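Long-range contacts in ThiJ/PfpI family protein (PDB 4P5P), which probably acts as a glutathione-independent glyoxalase of the Hsp31-like branch of the DJ-1/PfpI family and may be a cysteine protease and virulence factor: residues T8-V13 with S46-E51; S17-G22 with D55-A60; L28-Y33 with D63-K68. All blocks are in the same frame, centred on the assembly; numbering follows the deposited sequence. Where two conformers were deposited one is given.

Contact 1: residues T8-V13 with S46-E51; sequences TTSHDV and SIMGGE
Thr8 and Ser46 face each other as a parallel bridge at the ends of neighbouring strands, their CA atoms 4.5 Å apart, and beyond it the two chains run on as loops. Ile47 N makes a weak, bent bond of 3.1 Å to Thr8 O. Both side chains of the bridge stand on the same face of the sheet, where Thr8 OG1 comes to 3.3 Å from Ser46 CB and turns its proton to Thr9 O, above the carbonyl plane. The side chain that carries the contact is Ser10. Its OG lies beside the backbone N (chi1 -71°) and accepts from Met48 N at 2.8 Å, a nearly straight bond with 163° at the hydrogen. Ser10 OG in turn donates to a water 2.7 Å away, which passes its own protons to Gly49 O and Glu51 O; one hydroxyl thus holds the loop 48-51 directly and through solvent. Met48 CB lies against Ser10 CB. Ser46 OG bonds to Ser82 OG and accepts weakly from Gly49 N, while Thr9 OG1 closes an ST turn with His11 N and also bonds to Asp107. Adjacent loops leaving the C-terminal ends of parallel strands in this way are characteristic of the flavodoxin-like alpha/beta sandwich of the DJ-1/PfpI family.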
# COMPACT_ATOMS: atom_id res chain seq x y z
N THR A 8 -2.67 -6.14 0.27
CA THR A 8 -1.71 -6.30 1.35
C THR A 8 -0.60 -7.26 0.98
O THR A 8 -0.75 -8.11 0.10
CB THR A 8 -2.32 -6.85 2.64
OG1 THR A 8 -2.52 -8.26 2.50
CG2 THR A 8 -3.64 -6.16 2.97
N THR A 9 0.51 -7.11 1.69
CA THR A 9 1.58 -8.09 1.67
C THR A 9 1.11 -9.45 2.21
O THR A 9 0.13 -9.53 2.96
CB THR A 9 2.78 -7.59 2.51
OG1 THR A 9 3.90 -8.46 2.35
CG2 THR A 9 2.42 -7.51 3.98
N SER A 10 1.86 -10.50 1.83
CA SER A 10 1.72 -11.85 2.39
C SER A 10 3.01 -12.30 3.09
O SER A 10 3.10 -13.42 3.60
CB SER A 10 1.36 -12.84 1.28
OG SER A 10 0.02 -12.63 0.84
N HIS A 11 4.02 -11.42 3.08
CA HIS A 11 5.35 -11.76 3.58
C HIS A 11 5.51 -11.50 5.07
O HIS A 11 5.34 -10.37 5.52
CB HIS A 11 6.41 -10.98 2.83
CG HIS A 11 7.80 -11.50 3.05
ND1 HIS A 11 8.34 -12.52 2.30
CD2 HIS A 11 8.74 -11.15 3.96
CE1 HIS A 11 9.56 -12.76 2.73
NE2 HIS A 11 9.83 -11.96 3.74
N ASP A 12 5.84 -12.54 5.84
CA ASP A 12 5.75 -12.45 7.30
C ASP A 12 7.06 -12.50 8.07
O ASP A 12 7.03 -12.50 9.29
CB ASP A 12 4.83 -13.56 7.85
CG ASP A 12 5.39 -14.97 7.64
OD1 ASP A 12 6.31 -15.16 6.83
OD2 ASP A 12 4.86 -15.92 8.26
N VAL A 13 8.20 -12.50 7.38
CA VAL A 13 9.49 -12.53 8.08
C VAL A 13 10.38 -11.38 7.63
O VAL A 13 10.49 -11.08 6.44
CB VAL A 13 10.25 -13.86 7.86
CG1 VAL A 13 11.63 -13.82 8.52
CG2 VAL A 13 9.44 -15.01 8.39
N SER A 46 -4.66 -10.16 -0.70
CA SER A 46 -3.24 -10.20 -0.41
C SER A 46 -2.50 -10.78 -1.59
O SER A 46 -3.10 -11.29 -2.53
CB SER A 46 -2.97 -11.04 0.84
OG SER A 46 -3.25 -12.41 0.62
N ILE A 47 -1.19 -10.70 -1.56
CA ILE A 47 -0.39 -11.24 -2.65
C ILE A 47 -0.64 -12.73 -2.83
O ILE A 47 -0.89 -13.18 -3.95
CB ILE A 47 1.10 -10.98 -2.39
CG1 ILE A 47 1.40 -9.48 -2.44
CG2 ILE A 47 1.96 -11.71 -3.43
CD1 ILE A 47 1.08 -8.78 -3.77
N MET A 48 -0.58 -13.50 -1.76
CA MET A 48 -0.60 -14.96 -1.89
C MET A 48 -1.97 -15.55 -1.58
O MET A 48 -2.24 -16.70 -1.88
CB MET A 48 0.44 -15.59 -0.96
CG MET A 48 1.89 -15.37 -1.39
SD MET A 48 2.34 -16.10 -2.98
CE MET A 48 1.77 -17.78 -2.78
N GLY A 49 -2.85 -14.75 -0.99
CA GLY A 49 -4.09 -15.29 -0.46
C GLY A 49 -3.81 -15.97 0.87
O GLY A 49 -2.65 -16.09 1.31
N GLY A 50 -4.87 -16.43 1.54
CA GLY A 50 -4.71 -17.08 2.82
C GLY A 50 -4.50 -16.06 3.94
O GLY A 50 -5.01 -14.94 3.88
N GLU A 51 -3.73 -16.44 4.94
CA GLU A 51 -3.65 -15.61 6.14
C GLU A 51 -2.80 -14.38 5.87
O GLU A 51 -1.67 -14.50 5.39
CB GLU A 51 -3.08 -16.40 7.31
CG GLU A 51 -3.05 -15.61 8.59
CD GLU A 51 -2.71 -16.47 9.79
OE1 GLU A 51 -2.12 -15.92 10.74
OE2 GLU A 51 -3.03 -17.67 9.78
O HOH W 1 -1.23 -14.16 2.72

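Contact 2: residues S17-G22 with D55-A60; sequences SNEKTG and DPNSVA
Thr21 meets Asp55 where the two loops come closest, with CA atoms 4.0 Å apart and a single hydrogen bond between side chains. Thr21 OG1 donates to Asp55 OD2 over 2.7 Å, reaching the oxygen from above the carboxylate plane, 36° out of it. Both groups are placed by anti first torsions: Thr21 OG1 is anti to its own N (chi1 -173°), and Asp55 CG likewise (chi1 -171°), which carries the carboxylate over to the threonine. Asp55 OD1 is met on its anti side by Asn57 N at 2.9 Å, an Asx turn, so each carboxylate oxygen has its own donor and the rotation of the group is fixed. Asp55 O in turn accepts from both N and OG of Ser58, tightening the turn. Gly22 N, buried 3.8 Å from Asp55 CB, has no hydrogen-bond partner. The Pro56 ring lies alongside the backbone of Lys20, its CD 3.7 Å from Lys20 O. The extended Glu19 chain crosses Asn57 at about a right angle, but Glu19 OE2 stays 4.0 Å from Asn57 ND2. The contact joins the loop between strand 2-8 and helix 26-35 to the loop between strand 40-46 and helix 64-71, with backbone hydrogen bonds between Gly22 and Gly103 and between Asp55 and Leu23 continuing it.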
# COMPACT_ATOMS: atom_id res chain seq x y z
N SER A 17 16.42 -12.50 9.43
CA SER A 17 16.19 -12.63 10.86
C SER A 17 14.97 -13.51 11.13
O SER A 17 14.29 -13.97 10.20
CB SER A 17 15.99 -11.26 11.49
OG SER A 17 14.70 -10.75 11.20
N ASN A 18 14.70 -13.75 12.41
CA ASN A 18 13.52 -14.50 12.82
C ASN A 18 12.38 -13.56 13.17
O ASN A 18 11.32 -14.01 13.58
CB ASN A 18 13.84 -15.39 14.02
CG ASN A 18 14.77 -16.53 13.66
OD1 ASN A 18 14.74 -17.05 12.55
ND2 ASN A 18 15.60 -16.93 14.61
N GLU A 19 12.60 -12.26 13.02
CA GLU A 19 11.59 -11.26 13.39
C GLU A 19 10.38 -11.35 12.48
O GLU A 19 10.52 -11.46 11.26
CB GLU A 19 12.18 -9.84 13.33
CG GLU A 19 11.21 -8.76 13.83
CD GLU A 19 11.72 -7.32 13.67
OE1 GLU A 19 12.91 -7.12 13.34
OE2 GLU A 19 10.92 -6.38 13.90
N LYS A 20 9.20 -11.33 13.07
CA LYS A 20 7.97 -11.35 12.30
C LYS A 20 7.59 -9.97 11.77
O LYS A 20 7.81 -8.95 12.43
CB LYS A 20 6.83 -11.91 13.15
CG LYS A 20 7.02 -13.37 13.57
CD LYS A 20 7.04 -14.31 12.37
CE LYS A 20 6.92 -15.78 12.78
NZ LYS A 20 5.82 -16.49 12.05
N THR A 21 7.04 -9.93 10.57
CA THR A 21 6.53 -8.67 10.04
C THR A 21 5.29 -8.97 9.20
O THR A 21 4.69 -10.05 9.31
CB THR A 21 7.60 -7.91 9.22
OG1 THR A 21 7.09 -6.62 8.86
CG2 THR A 21 7.98 -8.66 7.95
N GLY A 22 4.90 -8.01 8.38
CA GLY A 22 3.77 -8.18 7.50
C GLY A 22 3.13 -6.84 7.24
O GLY A 22 3.82 -5.86 7.01
N ASP A 55 2.22 -7.18 11.15
CA ASP A 55 3.44 -6.85 11.88
C ASP A 55 3.06 -6.58 13.33
O ASP A 55 2.23 -5.73 13.59
CB ASP A 55 4.16 -5.66 11.27
CG ASP A 55 5.53 -5.44 11.88
OD1 ASP A 55 5.65 -5.48 13.12
OD2 ASP A 55 6.50 -5.23 11.12
N PRO A 56 3.64 -7.32 14.29
CA PRO A 56 3.18 -7.13 15.67
C PRO A 56 3.38 -5.70 16.19
O PRO A 56 2.64 -5.24 17.06
CB PRO A 56 4.03 -8.12 16.48
CG PRO A 56 5.19 -8.45 15.60
CD PRO A 56 4.66 -8.38 14.20
N ASN A 57 4.37 -5.00 15.66
CA ASN A 57 4.58 -3.64 16.11
C ASN A 57 3.40 -2.74 15.75
O ASN A 57 3.20 -1.71 16.39
CB ASN A 57 5.89 -3.10 15.53
CG ASN A 57 7.13 -3.69 16.21
OD1 ASN A 57 7.14 -3.94 17.42
ND2 ASN A 57 8.19 -3.92 15.43
N SER A 58 2.60 -3.12 14.75
CA SER A 58 1.49 -2.28 14.33
C SER A 58 0.27 -2.45 15.23
O SER A 58 -0.67 -1.66 15.14
CB SER A 58 1.11 -2.56 12.87
OG SER A 58 0.35 -3.76 12.73
N VAL A 59 0.27 -3.47 16.08
CA VAL A 59 -0.85 -3.69 17.00
C VAL A 59 -0.41 -3.69 18.47
O VAL A 59 -1.20 -3.99 19.37
CB VAL A 59 -1.59 -5.02 16.68
CG1 VAL A 59 -2.41 -4.89 15.39
CG2 VAL A 59 -0.63 -6.21 16.59
N ALA A 60 0.84 -3.31 18.73
CA ALA A 60 1.33 -3.19 20.11
C ALA A 60 0.50 -2.18 20.90
O ALA A 60 0.18 -2.39 22.08
CB ALA A 60 2.79 -2.80 20.11

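Contact 3: residues L28-Y33 with D63-K68; sequences LTHPYY and DYYNDK
A helix-helix packing joins helix 26-35 to the start of helix 64-71, with an N-cap aspartate and an aromatic cluster of His30, Tyr33 and Tyr65 at the interface. The segment axes are nearly perpendicular, at 86°, and approach to 8.8 Å. Asp63, the N-cap, extends its carboxylate with CG anti to the backbone N (chi1 176°), and His30 comes from the opposite direction to meet it. His30 NE2 gives its proton to Asp63 OD2 at 2.7 Å, almost perfectly straight and in the imidazole plane, on the syn side of the oxygen. The same OD2 takes the capping bond from Asn66 N on its anti side, the two donors reaching it from opposite faces of the carboxylate plane. The two bonds hold OD2 in place. Next to His30 in the sequence, Thr29 OG1 donates to Asn66 OD1 at 2.7 Å, within the carbonyl plane of the amide.

The Tyr65 ring turns its edge to one face of His30 in a T-shaped pair, with centroids 5.7 Å apart, while its CB touches His30 CD2. Tyr33 packs against it obliquely, CD2 3.5 Å from Tyr65 CD1. Over one face of Tyr33 runs the aliphatic part of Lys68, a CH-pi contact with CD 3.9 Å from the ring centroid; the opposite face is covered by Tyr32. Phe69 and Leu75 continue the apolar side, touching Tyr33. The arrangement combines a capped helix start with a near-perpendicular helix crossing, and it joins two helices that follow neighbouring strands of the flavodoxin-like fold.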
# COMPACT_ATOMS: atom_id res chain seq x y z
N LEU A 28 -4.35 -0.56 6.45
CA LEU A 28 -5.52 -1.21 5.86
C LEU A 28 -6.79 -0.65 6.50
O LEU A 28 -7.69 -0.19 5.79
CB LEU A 28 -5.45 -2.73 6.04
CG LEU A 28 -6.68 -3.53 5.60
CD1 LEU A 28 -6.97 -3.33 4.10
CD2 LEU A 28 -6.51 -5.00 5.91
N THR A 29 -6.86 -0.65 7.82
CA THR A 29 -8.14 -0.40 8.48
C THR A 29 -8.54 1.07 8.47
O THR A 29 -9.71 1.37 8.33
CB THR A 29 -8.15 -0.93 9.93
OG1 THR A 29 -7.32 -0.11 10.74
CG2 THR A 29 -7.65 -2.34 9.98
N HIS A 30 -7.60 2.00 8.60
CA HIS A 30 -8.00 3.39 8.66
C HIS A 30 -8.48 3.87 7.28
O HIS A 30 -9.54 4.48 7.20
CB HIS A 30 -6.87 4.28 9.22
CG HIS A 30 -6.62 4.06 10.68
ND1 HIS A 30 -6.02 5.01 11.49
CD2 HIS A 30 -6.92 3.01 11.49
CE1 HIS A 30 -5.94 4.54 12.72
NE2 HIS A 30 -6.48 3.33 12.75
N PRO A 31 -7.76 3.56 6.19
CA PRO A 31 -8.35 3.93 4.90
C PRO A 31 -9.63 3.16 4.57
O PRO A 31 -10.54 3.72 3.95
CB PRO A 31 -7.22 3.62 3.91
CG PRO A 31 -5.98 3.64 4.73
CD PRO A 31 -6.38 3.07 6.05
N TYR A 32 -9.74 1.91 5.00
CA TYR A 32 -10.97 1.14 4.81
C TYR A 32 -12.17 1.87 5.38
O TYR A 32 -13.15 2.11 4.68
CB TYR A 32 -10.84 -0.24 5.46
CG TYR A 32 -12.02 -1.16 5.19
CD1 TYR A 32 -12.04 -1.94 4.05
CD2 TYR A 32 -13.10 -1.24 6.06
CE1 TYR A 32 -13.10 -2.78 3.78
CE2 TYR A 32 -14.17 -2.07 5.80
CZ TYR A 32 -14.16 -2.84 4.65
OH TYR A 32 -15.21 -3.69 4.35
N TYR A 33 -12.11 2.24 6.65
CA TYR A 33 -13.28 2.87 7.26
C TYR A 33 -13.46 4.33 6.83
O TYR A 33 -14.56 4.86 6.92
CB TYR A 33 -13.21 2.76 8.78
CG TYR A 33 -13.50 1.36 9.29
CD1 TYR A 33 -14.75 0.78 9.09
CD2 TYR A 33 -12.54 0.62 9.95
CE1 TYR A 33 -15.02 -0.49 9.55
CE2 TYR A 33 -12.82 -0.65 10.43
CZ TYR A 33 -14.05 -1.20 10.21
OH TYR A 33 -14.34 -2.47 10.68
N ASP A 63 -5.83 0.42 19.21
CA ASP A 63 -6.34 1.35 18.21
C ASP A 63 -7.78 1.02 17.89
O ASP A 63 -8.13 -0.13 17.61
CB ASP A 63 -5.48 1.31 16.93
CG ASP A 63 -6.03 2.21 15.83
OD1 ASP A 63 -5.81 3.45 15.89
OD2 ASP A 63 -6.68 1.70 14.89
N TYR A 64 -8.63 2.05 17.93
CA TYR A 64 -10.06 1.88 17.77
C TYR A 64 -10.45 1.17 16.47
O TYR A 64 -11.19 0.19 16.49
CB TYR A 64 -10.74 3.25 17.85
CG TYR A 64 -12.23 3.19 17.66
CD1 TYR A 64 -13.08 2.84 18.70
CD2 TYR A 64 -12.79 3.47 16.42
CE1 TYR A 64 -14.45 2.79 18.52
CE2 TYR A 64 -14.15 3.41 16.22
CZ TYR A 64 -14.98 3.08 17.27
OH TYR A 64 -16.33 3.03 17.05
N TYR A 65 -9.93 1.65 15.34
CA TYR A 65 -10.36 1.08 14.07
C TYR A 65 -9.74 -0.29 13.83
O TYR A 65 -10.39 -1.14 13.22
CB TYR A 65 -10.06 2.04 12.91
CG TYR A 65 -11.05 3.19 12.86
CD1 TYR A 65 -12.37 2.97 12.50
CD2 TYR A 65 -10.66 4.47 13.20
CE1 TYR A 65 -13.29 4.01 12.47
CE2 TYR A 65 -11.56 5.52 13.17
CZ TYR A 65 -12.87 5.29 12.81
OH TYR A 65 -13.76 6.36 12.79
N ASN A 66 -8.53 -0.53 14.33
CA ASN A 66 -7.95 -1.86 14.24
C ASN A 66 -8.83 -2.88 14.96
O ASN A 66 -9.12 -3.96 14.44
CB ASN A 66 -6.54 -1.91 14.84
CG ASN A 66 -5.49 -1.29 13.94
OD1 ASN A 66 -5.77 -0.96 12.78
ND2 ASN A 66 -4.28 -1.14 14.46
N ASP A 67 -9.26 -2.52 16.17
CA ASP A 67 -10.12 -3.41 16.95
C ASP A 67 -11.47 -3.60 16.26
O ASP A 67 -12.01 -4.71 16.24
CB ASP A 67 -10.33 -2.85 18.36
CG ASP A 67 -9.13 -3.07 19.27
OD1 ASP A 67 -8.22 -3.86 18.92
OD2 ASP A 67 -9.12 -2.48 20.36
N LYS A 68 -12.03 -2.53 15.71
CA LYS A 68 -13.32 -2.61 15.02
C LYS A 68 -13.24 -3.59 13.85
O LYS A 68 -14.12 -4.43 13.66
CB LYS A 68 -13.74 -1.22 14.52
CG LYS A 68 -15.09 -1.18 13.81
CD LYS A 68 -15.38 0.21 13.26
CE LYS A 68 -16.65 0.23 12.42
NZ LYS A 68 -17.87 0.01 13.24

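Overall arrangement
From the N terminus, strand 2-8 runs into 8-13, then 17-22 and helix segment 28-33; strand 40-46 then leads into 46-51, 55-60 and 63-68 in the same order. Each contact therefore closes a loop of about thirty residues containing strand 40-46, and none nests inside another: all three cross, since first and second segments alternate. Together they lay one strand-loop-helix unit alongside the next, from the C-terminal ends of two adjacent parallel strands at contact 1, through the loops of contact 2, to the helices of contact 3. Contacts 1 and 2 are joined directly by a probable hydrogen bond between Asp12 O and Thr21 N, whereas contact 3 touches the others by packing, for example Asn66 near Ser58.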